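Local coordinates for protein inactive Zymogen C11 Protease (Parabacteroides distasonis, PDB 6MZO) that is an inactive zymogen of a clostripain-like cysteine protease of family C11, probably a peptidase once matured, at residues G200-K205 / V210-K215. Residues are numbered along the deposited sequence; the frame is centred on the assembly and turned at random.
Sequences GDMFKK and VGIATK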
loop_
_atom_site.group_PDB
_atom_site.type_symbol
_atom_site.label_atom_id
_atom_site.label_comp_id
_atom_site.label_asym_id
_atom_site.label_seq_id
_atom_site.Cartn_x
_atom_site.Cartn_y
_atom_site.Cartn_z
ATOM N N GLY A 200 4.862 -16.813 7.500
ATOM C CA GLY A 200 6.115 -16.883 8.282
ATOM C C GLY A 200 7.031 -15.653 8.102
ATOM O O GLY A 200 7.670 -15.204 9.110
ATOM N N ASP A 201 7.130 -15.119 6.882
ATOM C CA ASP A 201 7.959 -13.920 6.689
ATOM C C ASP A 201 7.493 -12.766 7.524
ATOM O O ASP A 201 8.384 -11.957 7.959
ATOM C CB ASP A 201 7.993 -13.542 5.184
ATOM C CG ASP A 201 8.714 -14.605 4.346
ATOM O OD1 ASP A 201 9.663 -15.254 4.848
ATOM O OD2 ASP A 201 8.316 -14.837 3.168
ATOM N N MET A 202 6.179 -12.618 7.751
ATOM C CA MET A 202 5.729 -11.483 8.600
ATOM C C MET A 202 6.160 -11.611 10.084
ATOM O O MET A 202 6.101 -10.626 10.794
ATOM C CB MET A 202 4.170 -11.338 8.562
ATOM C CG MET A 202 3.689 -11.138 7.204
ATOM S SD MET A 202 1.787 -10.989 7.474
ATOM C CE MET A 202 1.125 -11.456 5.921
ATOM N N PHE A 203 6.516 -12.821 10.510
ATOM C CA PHE A 203 6.695 -13.101 11.940
ATOM C C PHE A 203 8.152 -13.455 12.288
ATOM O O PHE A 203 8.407 -13.831 13.416
ATOM C CB PHE A 203 5.743 -14.230 12.359
ATOM C CG PHE A 203 4.347 -13.755 12.569
ATOM C CD1 PHE A 203 4.015 -13.092 13.730
ATOM C CD2 PHE A 203 3.345 -13.868 11.551
ATOM C CE1 PHE A 203 2.751 -12.644 13.949
ATOM C CE2 PHE A 203 2.079 -13.413 11.739
ATOM C CZ PHE A 203 1.744 -12.751 12.937
ATOM N N LYS A 204 9.084 -13.410 11.331
ATOM C CA LYS A 204 10.557 -13.516 11.699
ATOM C C LYS A 204 10.910 -12.403 12.714
ATOM O O LYS A 204 10.256 -11.339 12.771
ATOM C CB LYS A 204 11.403 -13.423 10.462
ATOM C CG LYS A 204 11.153 -14.694 9.552
ATOM C CD LYS A 204 11.991 -14.633 8.283
ATOM C CE LYS A 204 11.569 -15.771 7.340
ATOM N NZ LYS A 204 12.348 -15.667 6.036
ATOM N N LYS A 205 11.933 -12.658 13.513
ATOM C CA LYS A 205 12.271 -11.681 14.575
ATOM C C LYS A 205 12.315 -10.285 14.015
ATOM O O LYS A 205 11.710 -9.381 14.626
ATOM C CB LYS A 205 13.589 -12.107 15.205
ATOM C CG LYS A 205 13.935 -11.340 16.480
ATOM C CD LYS A 205 15.067 -12.107 17.122
ATOM C CE LYS A 205 15.901 -11.146 17.905
ATOM N NZ LYS A 205 15.220 -10.692 19.104
ATOM N N VAL A 210 11.649 -7.987 2.385
ATOM C CA VAL A 210 12.042 -8.334 1.046
ATOM C C VAL A 210 11.474 -9.719 0.662
ATOM O O VAL A 210 11.009 -9.875 -0.435
ATOM C CB VAL A 210 13.609 -8.266 0.870
ATOM C CG1 VAL A 210 14.047 -8.764 -0.497
ATOM C CG2 VAL A 210 14.050 -6.797 1.136
ATOM N N GLY A 211 11.454 -10.692 1.602
ATOM C CA GLY A 211 10.802 -11.972 1.378
ATOM C C GLY A 211 9.365 -11.812 0.964
ATOM O O GLY A 211 8.913 -12.463 0.041
ATOM N N ILE A 212 8.634 -10.975 1.697
ATOM C CA ILE A 212 7.228 -10.797 1.373
ATOM C C ILE A 212 7.009 -10.310 -0.065
ATOM O O ILE A 212 6.208 -10.889 -0.789
ATOM C CB ILE A 212 6.574 -9.815 2.369
ATOM C CG1 ILE A 212 6.494 -10.460 3.758
ATOM C CG2 ILE A 212 5.159 -9.389 1.869
ATOM C CD1 ILE A 212 6.169 -9.417 4.865
ATOM N N ALA A 213 7.831 -9.329 -0.467
ATOM C CA ALA A 213 7.687 -8.802 -1.834
ATOM C C ALA A 213 8.153 -9.801 -2.894
ATOM O O ALA A 213 7.531 -9.936 -3.951
ATOM C CB ALA A 213 8.443 -7.515 -1.915
ATOM N N THR A 214 9.213 -10.541 -2.575
ATOM C CA THR A 214 9.692 -11.574 -3.520
ATOM C C THR A 214 8.648 -12.683 -3.712
ATOM O O THR A 214 8.478 -13.196 -4.831
ATOM C CB THR A 214 11.055 -12.195 -3.142
ATOM O OG1 THR A 214 10.925 -12.986 -1.949
ATOM C CG2 THR A 214 12.055 -11.111 -2.914
ATOM N N LYS A 215 7.902 -13.014 -2.654
ATOM C CA LYS A 215 6.840 -13.980 -2.782
ATOM C C LYS A 215 5.678 -13.491 -3.603
ATOM O O LYS A 215 5.083 -14.265 -4.337
ATOM C CB LYS A 215 6.347 -14.373 -1.387
ATOM C CG LYS A 215 7.057 -15.643 -0.855
ATOM C CD LYS A 215 8.552 -15.477 -0.472
ATOM C CE LYS A 215 9.152 -16.768 0.281
ATOM N NZ LYS A 215 8.258 -17.050 1.425
#
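Asp201 and Lys215 send their side chains at each other from opposite directions, and a salt bridge ties two successive helices together. Lys215 NZ reaches Asp201 OD2 at 2.8 Å on the syn side of the carboxylate, 19° out of its plane. Lysine suits the place because its long chain turns at chi2 (71°) and chi4 (-54°), which puts the ammonium at the acid. Lys204 NZ meets Asp201 OD1 nearly along its C-O axis at 3.0 Å, so each oxygen has its own lysine, which should restrain the rotation of the carboxylate. Lys204 also pairs with Asp208, a like charge close to Asp201, and so lies between two acids; the two lysines probably offset that repulsion and favour an ionised Asp201. Gly211 C is 3.9 Å from Asp201 OD2, with no side chain to crowd the acid. In the buried part of the contact, Ile212 CG1 packs on Asp201 CB at 3.7 Å. Ile212 CD1 lies 3.8 Å from Met202 CG, the two apolar chains crossing at about a right angle, while Ile198 and Phe193 also touch Ile212. The whole is a helix-loop-helix connection whose second helix packs on strands 226-231 and 302-307 of the clostripain-like fold's mixed sheet.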